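Local coordinates for protein alpha-1,2-mannosidase (Bacteroides thetaiotaomicron, PDB 2WW2) that acts as a calcium-dependent, inverting alpha-mannosidase of glycoside hydrolase family 92 in a human gut symbiont, at residues V8-P13 and E282-F287; S289-T294 and W634-A639; K613-G618 and G629-W634. All coordinates share one frame; numbering follows the deposited sequence.

Contact 1 (V8-P13 and E282-F287); sequences VDYVNP and EQLRTF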
ATOM      1  N   VAL A   8      -3.770  38.626  15.568  1.00  7.07           N
ATOM      2  CA  VAL A   8      -4.047  38.574  14.111  1.00  7.17           C
ATOM      3  C   VAL A   8      -2.741  38.501  13.315  1.00  7.22           C
ATOM      4  O   VAL A   8      -2.730  38.003  12.197  1.00  7.13           O
ATOM      5  CB  VAL A   8      -4.939  39.760  13.626  1.00  7.62           C
ATOM      6  CG1 VAL A   8      -4.114  41.047  13.585  1.00  6.24           C
ATOM      7  CG2 VAL A   8      -5.543  39.470  12.251  1.00  6.75           C
ATOM      8  N   ASP A   9      -1.637  38.971  13.900  1.00  8.22           N
ATOM      9  CA  ASP A   9      -0.316  38.902  13.242  1.00  8.68           C
ATOM     10  C   ASP A   9       0.155  37.455  13.039  1.00  8.60           C
ATOM     11  O   ASP A   9       1.029  37.187  12.208  1.00  8.03           O
ATOM     12  CB  ASP A   9       0.759  39.673  14.039  1.00  8.62           C
ATOM     13  CG  ASP A   9       0.490  41.168  14.088  1.00 11.70           C
ATOM     14  OD1 ASP A   9      -0.052  41.691  13.098  1.00 14.89           O
ATOM     15  OD2 ASP A   9       0.827  41.821  15.102  1.00 12.36           O
ATOM     16  N   TYR A  10      -0.412  36.527  13.796  1.00  7.98           N
ATOM     17  CA  TYR A  10      -0.063  35.118  13.642  1.00  7.82           C
ATOM     18  C   TYR A  10      -0.833  34.440  12.494  1.00  8.03           C
ATOM     19  O   TYR A  10      -0.494  33.326  12.080  1.00  8.18           O
ATOM     20  CB  TYR A  10      -0.317  34.368  14.949  1.00  8.05           C
ATOM     21  CG  TYR A  10       0.655  34.755  16.040  1.00  6.89           C
ATOM     22  CD1 TYR A  10       2.028  34.475  15.907  1.00  6.55           C
ATOM     23  CD2 TYR A  10       0.218  35.379  17.190  1.00  8.73           C
ATOM     24  CE1 TYR A  10       2.940  34.817  16.911  1.00  7.92           C
ATOM     25  CE2 TYR A  10       1.138  35.747  18.207  1.00  8.93           C
ATOM     26  CZ  TYR A  10       2.485  35.452  18.042  1.00  8.96           C
ATOM     27  OH  TYR A  10       3.392  35.793  19.014  1.00  9.73           O
ATOM     28  N   VAL A  11      -1.856  35.107  11.967  1.00  7.50           N
ATOM     29  CA  VAL A  11      -2.752  34.446  11.015  1.00  7.67           C
ATOM     30  C   VAL A  11      -2.154  34.388   9.611  1.00  8.06           C
ATOM     31  O   VAL A  11      -1.780  35.420   9.061  1.00  7.81           O
ATOM     32  CB  VAL A  11      -4.135  35.130  10.940  1.00  7.45           C
ATOM     33  CG1 VAL A  11      -5.010  34.503   9.825  1.00  6.95           C
ATOM     34  CG2 VAL A  11      -4.837  35.037  12.294  1.00  7.27           C
ATOM     35  N   ASN A  12      -2.115  33.188   9.025  1.00  7.43           N
ATOM     36  CA  ASN A  12      -1.733  33.029   7.624  1.00  7.47           C
ATOM     37  C   ASN A  12      -2.927  32.509   6.847  1.00  8.13           C
ATOM     38  O   ASN A  12      -3.241  31.325   6.942  1.00  7.99           O
ATOM     39  CB  ASN A  12      -0.578  32.030   7.486  1.00  7.82           C
ATOM     40  CG  ASN A  12      -0.187  31.808   6.031  1.00  9.09           C
ATOM     41  OD1 ASN A  12      -0.589  32.578   5.148  1.00  8.87           O
ATOM     42  ND2 ASN A  12       0.597  30.783   5.778  1.00  9.80           N
ATOM     43  N   PRO A  13      -3.608  33.388   6.088  1.00  8.74           N
ATOM     44  CA  PRO A  13      -4.797  32.985   5.322  1.00  9.48           C
ATOM     45  C   PRO A  13      -4.431  32.021   4.197  1.00 10.84           C
ATOM     46  O   PRO A  13      -5.309  31.404   3.601  1.00 11.18           O
ATOM     47  CB  PRO A  13      -5.309  34.301   4.735  1.00  9.53           C
ATOM     48  CG  PRO A  13      -4.722  35.393   5.629  1.00  9.05           C
ATOM     49  CD  PRO A  13      -3.337  34.826   5.962  1.00  8.34           C
ATOM     50  N   GLU A 282       5.718  29.082  15.497  1.00  7.90           N
ATOM     51  CA  GLU A 282       5.028  28.194  14.543  1.00  8.45           C
ATOM     52  C   GLU A 282       3.694  27.664  15.117  1.00  7.95           C
ATOM     53  O   GLU A 282       2.661  27.623  14.415  1.00  7.47           O
ATOM     54  CB  GLU A 282       5.968  27.069  14.128  1.00  8.95           C
ATOM     55  CG  GLU A 282       5.318  25.950  13.355  1.00 13.28           C
ATOM     56  CD  GLU A 282       4.814  26.355  11.982  1.00 16.41           C
ATOM     57  OE1 GLU A 282       5.089  27.473  11.506  1.00 16.24           O
ATOM     58  OE2 GLU A 282       4.112  25.525  11.372  1.00 21.76           O
ATOM     59  N   GLN A 283       3.714  27.274  16.387  1.00  7.24           N
ATOM     60  CA  GLN A 283       2.492  26.841  17.065  1.00  7.34           C
ATOM     61  C   GLN A 283       1.443  27.955  17.161  1.00  7.17           C
ATOM     62  O   GLN A 283       0.254  27.726  16.957  1.00  7.99           O
ATOM     63  CB  GLN A 283       2.838  26.302  18.466  1.00  7.67           C
ATOM     64  CG  GLN A 283       3.609  24.952  18.428  1.00  8.59           C
ATOM     65  CD  GLN A 283       4.071  24.490  19.807  1.00  9.73           C
ATOM     66  OE1 GLN A 283       4.471  25.300  20.652  1.00  8.49           O
ATOM     67  NE2 GLN A 283       4.032  23.177  20.039  1.00  9.30           N
ATOM     68  N   LEU A 284       1.875  29.162  17.524  1.00  6.61           N
ATOM     69  CA  LEU A 284       0.962  30.296  17.607  1.00  6.44           C
ATOM     70  C   LEU A 284       0.361  30.592  16.211  1.00  6.27           C
ATOM     71  O   LEU A 284      -0.828  30.872  16.072  1.00  4.88           O
ATOM     72  CB  LEU A 284       1.717  31.533  18.148  1.00  6.12           C
ATOM     73  CG  LEU A 284       2.164  31.402  19.623  1.00  6.48           C
ATOM     74  CD1 LEU A 284       3.202  32.444  20.040  1.00  5.18           C
ATOM     75  CD2 LEU A 284       0.939  31.523  20.522  1.00  6.10           C
ATOM     76  N   ARG A 285       1.193  30.555  15.180  1.00  6.49           N
ATOM     77  CA  ARG A 285       0.663  30.744  13.812  1.00  6.74           C
ATOM     78  C   ARG A 285      -0.349  29.672  13.436  1.00  7.30           C
ATOM     79  O   ARG A 285      -1.390  29.967  12.838  1.00  7.68           O
ATOM     80  CB  ARG A 285       1.807  30.802  12.798  1.00  7.88           C
ATOM     81  CG  ARG A 285       2.646  32.077  12.988  1.00  9.59           C
ATOM     82  CD  ARG A 285       3.658  32.241  11.895  1.00 16.29           C
ATOM     83  NE  ARG A 285       4.519  31.084  11.774  1.00 19.98           N
ATOM     84  CZ  ARG A 285       5.823  31.092  12.040  1.00 24.01           C
ATOM     85  NH1 ARG A 285       6.414  32.215  12.448  1.00 22.14           N
ATOM     86  NH2 ARG A 285       6.532  29.968  11.898  1.00 24.15           N
ATOM     87  N   THR A 286      -0.061  28.434  13.791  1.00  7.25           N
ATOM     88  CA  THR A 286      -0.976  27.346  13.420  1.00  7.61           C
ATOM     89  C   THR A 286      -2.298  27.549  14.132  1.00  7.18           C
ATOM     90  O   THR A 286      -3.358  27.528  13.514  1.00  7.32           O
ATOM     91  CB  THR A 286      -0.369  25.974  13.763  1.00  8.01           C
ATOM     92  OG1 THR A 286       0.914  25.863  13.130  1.00  7.59           O
ATOM     93  CG2 THR A 286      -1.272  24.837  13.236  1.00  7.93           C
ATOM     94  N   PHE A 287      -2.222  27.779  15.439  1.00  7.02           N
ATOM     95  CA  PHE A 287      -3.410  27.963  16.272  1.00  6.63           C
ATOM     96  C   PHE A 287      -4.296  29.129  15.807  1.00  7.06           C
ATOM     97  O   PHE A 287      -5.505  28.969  15.628  1.00  6.63           O
ATOM     98  CB  PHE A 287      -2.979  28.192  17.730  1.00  6.48           C
ATOM     99  CG  PHE A 287      -4.129  28.324  18.697  1.00  7.72           C
ATOM    100  CD1 PHE A 287      -4.849  27.193  19.108  1.00  8.17           C
ATOM    101  CD2 PHE A 287      -4.493  29.568  19.198  1.00  7.43           C
ATOM    102  CE1 PHE A 287      -5.904  27.316  20.000  1.00  9.08           C
ATOM    103  CE2 PHE A 287      -5.544  29.700  20.092  1.00  9.08           C
ATOM    104  CZ  PHE A 287      -6.258  28.574  20.495  1.00 10.10           C
TER

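Contact 2 (S289-T294 and W634-A639); sequences SCLYRT and WYVFSA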
ATOM      1  N   SER A 289      -4.200  30.826  12.948  1.00  7.51           N
ATOM      2  CA  SER A 289      -4.679  30.593  11.573  1.00  7.38           C
ATOM      3  C   SER A 289      -5.898  29.678  11.560  1.00  7.77           C
ATOM      4  O   SER A 289      -6.885  29.972  10.884  1.00  7.39           O
ATOM      5  CB  SER A 289      -3.565  30.007  10.713  1.00  8.05           C
ATOM      6  OG  SER A 289      -2.466  30.919  10.605  1.00  9.47           O
ATOM      7  N   CYS A 290      -5.838  28.575  12.308  1.00  7.17           N
ATOM      8  CA  CYS A 290      -7.006  27.687  12.412  1.00  7.87           C
ATOM      9  C   CYS A 290      -8.189  28.416  13.024  1.00  7.75           C
ATOM     10  O   CYS A 290      -9.333  28.211  12.599  1.00  8.39           O
ATOM     11  CB  CYS A 290      -6.673  26.425  13.239  1.00  7.49           C
ATOM     12  SG  CYS A 290      -5.548  25.296  12.403  1.00 10.52           S
ATOM     13  N   LEU A 291      -7.934  29.266  14.025  1.00  7.58           N
ATOM     14  CA  LEU A 291      -9.036  29.979  14.663  1.00  7.43           C
ATOM     15  C   LEU A 291      -9.651  30.973  13.665  1.00  7.82           C
ATOM     16  O   LEU A 291     -10.877  31.075  13.543  1.00  7.98           O
ATOM     17  CB  LEU A 291      -8.581  30.690  15.961  1.00  6.65           C
ATOM     18  CG  LEU A 291      -9.644  31.435  16.798  1.00  8.38           C
ATOM     19  CD1 LEU A 291     -10.855  30.510  17.156  1.00  7.57           C
ATOM     20  CD2 LEU A 291      -9.040  32.063  18.048  1.00  6.41           C
ATOM     21  N   TYR A 292      -8.805  31.709  12.947  1.00  7.59           N
ATOM     22  CA  TYR A 292      -9.315  32.615  11.903  1.00  8.44           C
ATOM     23  C   TYR A 292     -10.228  31.877  10.931  1.00  9.36           C
ATOM     24  O   TYR A 292     -11.337  32.342  10.626  1.00  9.08           O
ATOM     25  CB  TYR A 292      -8.130  33.258  11.159  1.00  7.92           C
ATOM     26  CG  TYR A 292      -8.320  33.509   9.685  1.00  8.27           C
ATOM     27  CD1 TYR A 292      -8.956  34.668   9.234  1.00  9.64           C
ATOM     28  CD2 TYR A 292      -7.812  32.623   8.734  1.00  8.69           C
ATOM     29  CE1 TYR A 292      -9.114  34.924   7.860  1.00  9.08           C
ATOM     30  CE2 TYR A 292      -7.961  32.871   7.356  1.00  9.76           C
ATOM     31  CZ  TYR A 292      -8.603  34.029   6.937  1.00  8.86           C
ATOM     32  OH  TYR A 292      -8.758  34.274   5.590  1.00  9.27           O
ATOM     33  N   ARG A 293      -9.776  30.710  10.475  1.00 10.02           N
ATOM     34  CA  ARG A 293     -10.534  29.930   9.505  1.00 11.97           C
ATOM     35  C   ARG A 293     -11.874  29.551  10.119  1.00 12.04           C
ATOM     36  O   ARG A 293     -12.903  29.519   9.448  1.00 11.54           O
ATOM     37  CB  ARG A 293      -9.732  28.681   9.075  1.00 12.79           C
ATOM     38  CG  ARG A 293     -10.273  27.954   7.847  1.00 18.17           C
ATOM     39  CD  ARG A 293      -9.403  26.746   7.426  1.00 22.39           C
ATOM     40  NE  ARG A 293      -9.987  26.030   6.289  1.00 26.95           N
ATOM     41  CZ  ARG A 293      -9.367  25.817   5.127  1.00 28.07           C
ATOM     42  NH1 ARG A 293      -9.986  25.155   4.159  1.00 28.08           N
ATOM     43  NH2 ARG A 293      -8.119  26.248   4.935  1.00 26.34           N
ATOM     44  N   THR A 294     -11.870  29.294  11.422  1.00 12.01           N
ATOM     45  CA  THR A 294     -13.078  28.851  12.092  1.00 11.20           C
ATOM     46  C   THR A 294     -14.114  29.974  12.275  1.00 10.91           C
ATOM     47  O   THR A 294     -15.318  29.708  12.368  1.00  9.84           O
ATOM     48  CB  THR A 294     -12.728  28.251  13.472  1.00 12.37           C
ATOM     49  OG1 THR A 294     -11.825  27.145  13.296  1.00 11.98           O
ATOM     50  CG2 THR A 294     -13.973  27.803  14.181  1.00 12.46           C
ATOM     51  N   TRP A 634     -11.091  21.485  15.223  1.00  8.90           N
ATOM     52  CA  TRP A 634     -10.509  20.332  15.894  1.00  9.08           C
ATOM     53  C   TRP A 634      -9.145  20.736  16.475  1.00  9.07           C
ATOM     54  O   TRP A 634      -8.804  20.419  17.621  1.00  8.63           O
ATOM     55  CB  TRP A 634     -10.348  19.173  14.900  1.00  9.57           C
ATOM     56  CG  TRP A 634      -9.854  17.894  15.515  1.00 10.06           C
ATOM     57  CD1 TRP A 634     -10.615  16.823  15.900  1.00 12.52           C
ATOM     58  CD2 TRP A 634      -8.494  17.548  15.812  1.00 10.08           C
ATOM     59  NE1 TRP A 634      -9.810  15.834  16.417  1.00 13.11           N
ATOM     60  CE2 TRP A 634      -8.506  16.251  16.369  1.00 11.38           C
ATOM     61  CE3 TRP A 634      -7.264  18.198  15.639  1.00  9.39           C
ATOM     62  CZ2 TRP A 634      -7.336  15.597  16.770  1.00 12.57           C
ATOM     63  CZ3 TRP A 634      -6.111  17.551  16.055  1.00 10.93           C
ATOM     64  CH2 TRP A 634      -6.151  16.267  16.602  1.00  9.87           C
ATOM     65  N   TYR A 635      -8.379  21.476  15.693  1.00  8.66           N
ATOM     66  CA  TYR A 635      -7.050  21.882  16.168  1.00  8.60           C
ATOM     67  C   TYR A 635      -7.172  22.893  17.314  1.00  8.69           C
ATOM     68  O   TYR A 635      -6.443  22.812  18.307  1.00  8.68           O
ATOM     69  CB  TYR A 635      -6.227  22.456  15.020  1.00  8.40           C
ATOM     70  CG  TYR A 635      -4.790  22.806  15.407  1.00  8.68           C
ATOM     71  CD1 TYR A 635      -3.739  21.908  15.171  1.00  8.05           C
ATOM     72  CD2 TYR A 635      -4.493  24.015  16.006  1.00  7.70           C
ATOM     73  CE1 TYR A 635      -2.424  22.221  15.528  1.00  8.31           C
ATOM     74  CE2 TYR A 635      -3.168  24.332  16.373  1.00  8.72           C
ATOM     75  CZ  TYR A 635      -2.159  23.433  16.130  1.00  8.89           C
ATOM     76  OH  TYR A 635      -0.873  23.751  16.461  1.00  7.25           O
ATOM     77  N   VAL A 636      -8.094  23.842  17.190  1.00  8.53           N
ATOM     78  CA  VAL A 636      -8.267  24.851  18.251  1.00  8.75           C
ATOM     79  C   VAL A 636      -8.644  24.193  19.575  1.00  8.72           C
ATOM     80  O   VAL A 636      -7.995  24.404  20.594  1.00  8.52           O
ATOM     81  CB  VAL A 636      -9.296  25.935  17.846  1.00  8.62           C
ATOM     82  CG1 VAL A 636      -9.609  26.848  19.029  1.00  8.22           C
ATOM     83  CG2 VAL A 636      -8.733  26.761  16.689  1.00  7.51           C
ATOM     84  N   PHE A 637      -9.698  23.400  19.560  1.00  8.53           N
ATOM     85  CA  PHE A 637     -10.073  22.657  20.759  1.00  9.28           C
ATOM     86  C   PHE A 637      -8.894  21.824  21.280  1.00  8.79           C
ATOM     87  O   PHE A 637      -8.536  21.917  22.447  1.00  9.07           O
ATOM     88  CB  PHE A 637     -11.252  21.736  20.452  1.00  9.06           C
ATOM     89  CG  PHE A 637     -12.593  22.351  20.742  1.00  9.52           C
ATOM     90  CD1 PHE A 637     -12.943  22.695  22.045  1.00  9.29           C
ATOM     91  CD2 PHE A 637     -13.506  22.578  19.716  1.00  9.94           C
ATOM     92  CE1 PHE A 637     -14.190  23.271  22.321  1.00  8.73           C
ATOM     93  CE2 PHE A 637     -14.745  23.156  19.974  1.00  9.67           C
ATOM     94  CZ  PHE A 637     -15.096  23.481  21.278  1.00  8.62           C
ATOM     95  N   SER A 638      -8.308  20.999  20.416  1.00  9.09           N
ATOM     96  CA  SER A 638      -7.261  20.074  20.869  1.00  9.54           C
ATOM     97  C   SER A 638      -6.064  20.797  21.482  1.00  9.24           C
ATOM     98  O   SER A 638      -5.510  20.340  22.491  1.00  9.64           O
ATOM     99  CB  SER A 638      -6.822  19.124  19.743  1.00  8.90           C
ATOM    100  OG  SER A 638      -7.902  18.273  19.390  1.00 10.62           O
ATOM    101  N   ALA A 639      -5.666  21.920  20.897  1.00  9.20           N
ATOM    102  CA  ALA A 639      -4.604  22.746  21.498  1.00  8.74           C
ATOM    103  C   ALA A 639      -4.965  23.290  22.883  1.00  8.81           C
ATOM    104  O   ALA A 639      -4.103  23.436  23.755  1.00  8.63           O
ATOM    105  CB  ALA A 639      -4.237  23.919  20.570  1.00  8.28           C
TER

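Contact 3 (K613-G618 and G629-W634); sequences KLYNSG and GQTSAW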
ATOM      1  N   LYS A 613       2.710  16.465  14.166  1.00 13.01           N
ATOM      2  CA  LYS A 613       3.125  15.871  12.888  1.00 13.56           C
ATOM      3  C   LYS A 613       2.257  16.183  11.671  1.00 12.92           C
ATOM      4  O   LYS A 613       2.748  16.131  10.547  1.00 13.21           O
ATOM      5  CB  LYS A 613       3.311  14.362  13.050  1.00 13.47           C
ATOM      6  CG  LYS A 613       4.628  14.080  13.752  1.00 16.19           C
ATOM      7  CD  LYS A 613       4.631  12.804  14.524  1.00 19.80           C
ATOM      8  CE  LYS A 613       6.081  12.570  15.025  1.00 21.74           C
ATOM      9  NZ  LYS A 613       6.175  11.330  15.784  1.00 23.84           N
ATOM     10  N   LEU A 614       0.991  16.520  11.888  1.00 12.83           N
ATOM     11  CA  LEU A 614       0.061  16.713  10.781  1.00 12.56           C
ATOM     12  C   LEU A 614      -0.345  18.166  10.527  1.00 12.96           C
ATOM     13  O   LEU A 614      -1.275  18.429   9.741  1.00 12.13           O
ATOM     14  CB  LEU A 614      -1.194  15.885  11.024  1.00 13.05           C
ATOM     15  CG  LEU A 614      -0.953  14.372  11.045  1.00 13.85           C
ATOM     16  CD1 LEU A 614      -2.292  13.683  11.078  1.00 17.82           C
ATOM     17  CD2 LEU A 614      -0.129  13.915   9.819  1.00 16.76           C
ATOM     18  N   TYR A 615       0.350  19.101  11.175  1.00 12.68           N
ATOM     19  CA  TYR A 615       0.026  20.522  11.023  1.00 12.55           C
ATOM     20  C   TYR A 615       1.269  21.384  10.907  1.00 12.69           C
ATOM     21  O   TYR A 615       2.305  21.127  11.548  1.00 11.65           O
ATOM     22  CB  TYR A 615      -0.780  21.044  12.227  1.00 12.66           C
ATOM     23  CG  TYR A 615      -2.188  20.538  12.297  1.00 11.76           C
ATOM     24  CD1 TYR A 615      -3.215  21.209  11.656  1.00 12.33           C
ATOM     25  CD2 TYR A 615      -2.488  19.358  12.978  1.00 11.65           C
ATOM     26  CE1 TYR A 615      -4.509  20.735  11.710  1.00 11.10           C
ATOM     27  CE2 TYR A 615      -3.766  18.877  13.028  1.00 12.99           C
ATOM     28  CZ  TYR A 615      -4.775  19.555  12.397  1.00 11.85           C
ATOM     29  OH  TYR A 615      -6.069  19.064  12.463  1.00 11.41           O
ATOM     30  N   ASN A 616       1.164  22.410  10.078  1.00 12.62           N
ATOM     31  CA  ASN A 616       2.064  23.549  10.180  1.00 12.84           C
ATOM     32  C   ASN A 616       1.339  24.792   9.658  1.00 12.39           C
ATOM     33  O   ASN A 616       0.200  24.704   9.193  1.00 11.57           O
ATOM     34  CB  ASN A 616       3.398  23.295   9.465  1.00 13.03           C
ATOM     35  CG  ASN A 616       3.235  23.123   7.984  1.00 14.69           C
ATOM     36  OD1 ASN A 616       2.896  24.069   7.267  1.00 13.58           O
ATOM     37  ND2 ASN A 616       3.496  21.910   7.501  1.00 13.95           N
ATOM     38  N   SER A 617       1.976  25.952   9.753  1.00 11.52           N
ATOM     39  CA  SER A 617       1.277  27.179   9.434  1.00 11.53           C
ATOM     40  C   SER A 617       1.491  27.638   7.992  1.00 11.68           C
ATOM     41  O   SER A 617       0.998  28.706   7.612  1.00 11.48           O
ATOM     42  CB  SER A 617       1.727  28.298  10.388  1.00 12.09           C
ATOM     43  OG  SER A 617       3.054  28.700  10.057  1.00 11.25           O
ATOM     44  N   GLY A 618       2.224  26.852   7.201  1.00 10.78           N
ATOM     45  CA  GLY A 618       2.568  27.237   5.827  1.00 10.99           C
ATOM     46  C   GLY A 618       1.554  26.757   4.794  1.00 11.43           C
ATOM     47  O   GLY A 618       0.451  26.280   5.152  1.00 11.20           O
ATOM     48  N   GLY A 629      -8.686  21.068   5.461  1.00 15.51           N
ATOM     49  CA  GLY A 629      -8.960  22.305   6.184  1.00 15.70           C
ATOM     50  C   GLY A 629     -10.069  22.152   7.206  1.00 15.40           C
ATOM     51  O   GLY A 629     -10.199  22.992   8.097  1.00 15.63           O
ATOM     52  N   GLN A 630     -10.841  21.061   7.102  1.00 15.44           N
ATOM     53  CA  GLN A 630     -12.023  20.864   7.953  1.00 15.15           C
ATOM     54  C   GLN A 630     -11.693  20.623   9.425  1.00 14.91           C
ATOM     55  O   GLN A 630     -12.577  20.671  10.271  1.00 15.06           O
ATOM     56  CB  GLN A 630     -12.953  19.759   7.415  1.00 15.31           C
ATOM     57  CG  GLN A 630     -12.468  18.312   7.558  1.00 15.66           C
ATOM     58  CD  GLN A 630     -11.577  17.863   6.402  1.00 17.34           C
ATOM     59  OE1 GLN A 630     -11.097  18.687   5.607  1.00 16.77           O
ATOM     60  NE2 GLN A 630     -11.342  16.550   6.307  1.00 16.00           N
ATOM     61  N   THR A 631     -10.420  20.402   9.732  1.00 13.81           N
ATOM     62  CA  THR A 631     -10.019  20.162  11.100  1.00 13.23           C
ATOM     63  C   THR A 631      -9.604  21.458  11.834  1.00 12.37           C
ATOM     64  O   THR A 631      -9.029  21.387  12.898  1.00 11.99           O
ATOM     65  CB  THR A 631      -8.862  19.163  11.177  1.00 13.58           C
ATOM     66  OG1 THR A 631      -7.693  19.769  10.616  1.00 13.26           O
ATOM     67  CG2 THR A 631      -9.206  17.869  10.412  1.00 14.37           C
ATOM     68  N   SER A 632      -9.906  22.628  11.278  1.00 12.13           N
ATOM     69  CA  SER A 632      -9.523  23.894  11.941  1.00 11.90           C
ATOM     70  C   SER A 632     -10.018  23.989  13.405  1.00 10.73           C
ATOM     71  O   SER A 632      -9.246  24.264  14.308  1.00  9.63           O
ATOM     72  CB  SER A 632      -9.984  25.109  11.117  1.00 12.72           C
ATOM     73  OG  SER A 632     -11.415  25.231  11.121  1.00 17.63           O
ATOM     74  N   ALA A 633     -11.293  23.715  13.647  1.00 10.16           N
ATOM     75  CA  ALA A 633     -11.834  23.781  15.008  1.00  9.85           C
ATOM     76  C   ALA A 633     -11.319  22.626  15.870  1.00  9.10           C
ATOM     77  O   ALA A 633     -11.129  22.766  17.095  1.00  8.78           O
ATOM     78  CB  ALA A 633     -13.366  23.761  14.957  1.00  9.24           C
ATOM     79  N   TRP A 634     -11.091  21.485  15.223  1.00  8.90           N
ATOM     80  CA  TRP A 634     -10.509  20.332  15.894  1.00  9.08           C
ATOM     81  C   TRP A 634      -9.145  20.736  16.475  1.00  9.07           C
ATOM     82  O   TRP A 634      -8.804  20.419  17.621  1.00  8.63           O
ATOM     83  CB  TRP A 634     -10.348  19.173  14.900  1.00  9.57           C
ATOM     84  CG  TRP A 634      -9.854  17.894  15.515  1.00 10.06           C
ATOM     85  CD1 TRP A 634     -10.615  16.823  15.900  1.00 12.52           C
ATOM     86  CD2 TRP A 634      -8.494  17.548  15.812  1.00 10.08           C
ATOM     87  NE1 TRP A 634      -9.810  15.834  16.417  1.00 13.11           N
ATOM     88  CE2 TRP A 634      -8.506  16.251  16.369  1.00 11.38           C
ATOM     89  CE3 TRP A 634      -7.264  18.198  15.639  1.00  9.39           C
ATOM     90  CZ2 TRP A 634      -7.336  15.597  16.770  1.00 12.57           C
ATOM     91  CZ3 TRP A 634      -6.111  17.551  16.055  1.00 10.93           C
ATOM     92  CH2 TRP A 634      -6.151  16.267  16.602  1.00  9.87           C
TER

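Contact 1 (V8-P13 and E282-F287)
Leu284 lays its CB over the face of the Tyr10 ring, a CH-pi contact in which CB stands 3.7 Å from the ring centroid and 14° off the normal. The two side chains run alongside each other, so that farther out Leu284 CD1 meets the phenol end, 3.5 Å from Tyr10 OH. With CG beside its backbone N (chi1 -70°), Tyr10 swings its ring onto the helix flank. In this way a turn near the N-terminus docks on helix 281-294 of the GH92 catalytic domain, near the surface and without a hydrogen bond between the two segments. Replacing Tyr10 by an alanine removes the ring, which would probably leave Leu284 CB and CD1 without their aromatic cover and open a gap beside the helix. Arg285 follows, crossing Tyr10 at about a right angle: its CG sits at the ring edge, 3.8 Å from Tyr10 CD1, while its CA lies 3.3 Å from Tyr10 O as a CA-H...O contact. Beyond CG the chain bends away, and Arg285 NH2 reaches Glu282 OE1 at 2.9 Å in a salt bridge close to the guanidinium plane; Arg285 NE is held by Ser617 OG.

Contact 2 (S289-T294 and W634-A639)
Val636 sets its CG2 methyl against Cys290 and Leu291 of helix 281-294. Its CG1 stands anti to the backbone N (chi1 172°), which leaves CG2 free to point across, 3.7 Å from Leu291 N and 4.0 Å from both Cys290 CB and Leu291 CB. The methyl thus rests against the backbone of 289-294 as much as on side chains. Leu291 contributes little beyond CB, and its own branch leaves toward Leu341 of helix 338-345, which Val636 also touches. Cys290 carries the other half of the contact. With SG rotated beside the backbone N, the sulfur comes to lie 3.9 Å from Tyr635 CB and 4.5 Å from the centroid of the Tyr635 ring. It approaches obliquely, 37° off the normal, in a sulfur-aromatic contact. Tyr635 continues past the sulfur to pack on Thr286 and Phe287, one turn back along the same partner helix. Two hydroxyls bond back to their own helices and beyond: Thr294 OG1 gives to Cys290 O at 2.8 Å and also meets Ser632 OG, and Ser638 OG gives to Trp634 O at 2.9 Å, also meets Tyr592 OH and rests over the centre of one Trp634 ring face. The axes of the two short segments approach to 9.0 Å at a signed crossing angle of -130°, a close, steeply inclined helix pair buried in the catalytic domain, whose (alpha/alpha)6-barrel architecture is known for GH92 enzymes.

Contact 3 (K613-G618 and G629-W634)
Tyr615 OH and Thr631 OG1 lie 2.6 Å apart, a short hydrogen bond in which Thr631 OG1 sits at the edge of the phenol, near the ring plane. Thr631 OG1 occupies the crowded position between its backbone N and carbonyl carbon (chi1 68°), and this turns it to meet the phenol. Tyr615 OH also comes to 3.5 Å from Trp634 CE3, and Tyr615 CE2 lies 4.1 Å from Trp634 CZ3, the two rings meeting obliquely. Each hydroxyl has a second partner, His582 NE2 for Tyr615 and Asp627 OD2 for Thr631. Asp627 is a ligand of a bound sodium ion, about 8 Å from the Thr631 side chain, so Thr631 belongs to the second shell of that metal site and Tyr615 braces it from one step farther out. Thr631 takes the N-cap position of helix 632-640, yet its side chain makes no capping bond. A type I turn leads into the helix, closed by Ser632 N on Gly629 O at 3.2 Å; Gly629 opens it at phi 107°, where a CB would collide with the preceding carbonyl oxygen. Beyond Tyr615 the loop folds over in an Asx turn, Gly618 N giving to Asn616 OD1 at 2.9 Å, in the carbonyl plane.

In the fold
Two helices organise the set. Helix 281-294 serves contact 1 with its first half and contact 2 with its last residues, and helix 632-640 serves both contacts 2 and 3, which share Trp634. The centres of contact 1 and contact 2 lie about 10 Å apart, those of contact 1 and contact 3 about 11 Å, and those of contact 2 and contact 3 about 7 Å. Along the chain contact 1 closes before contact 2 opens, and contact 3 falls within the span of contact 2. Hydrogen bonds stitch the three together: Asn12 N to Ser289 OG, Ser617 N to Glu282 OE2, and a bond between the hydroxyls of Thr294 and Ser632. The N-terminal segment and the catalytic domain thus meet in one continuous cluster whose contact 3 end lies nearest a bound sodium ion.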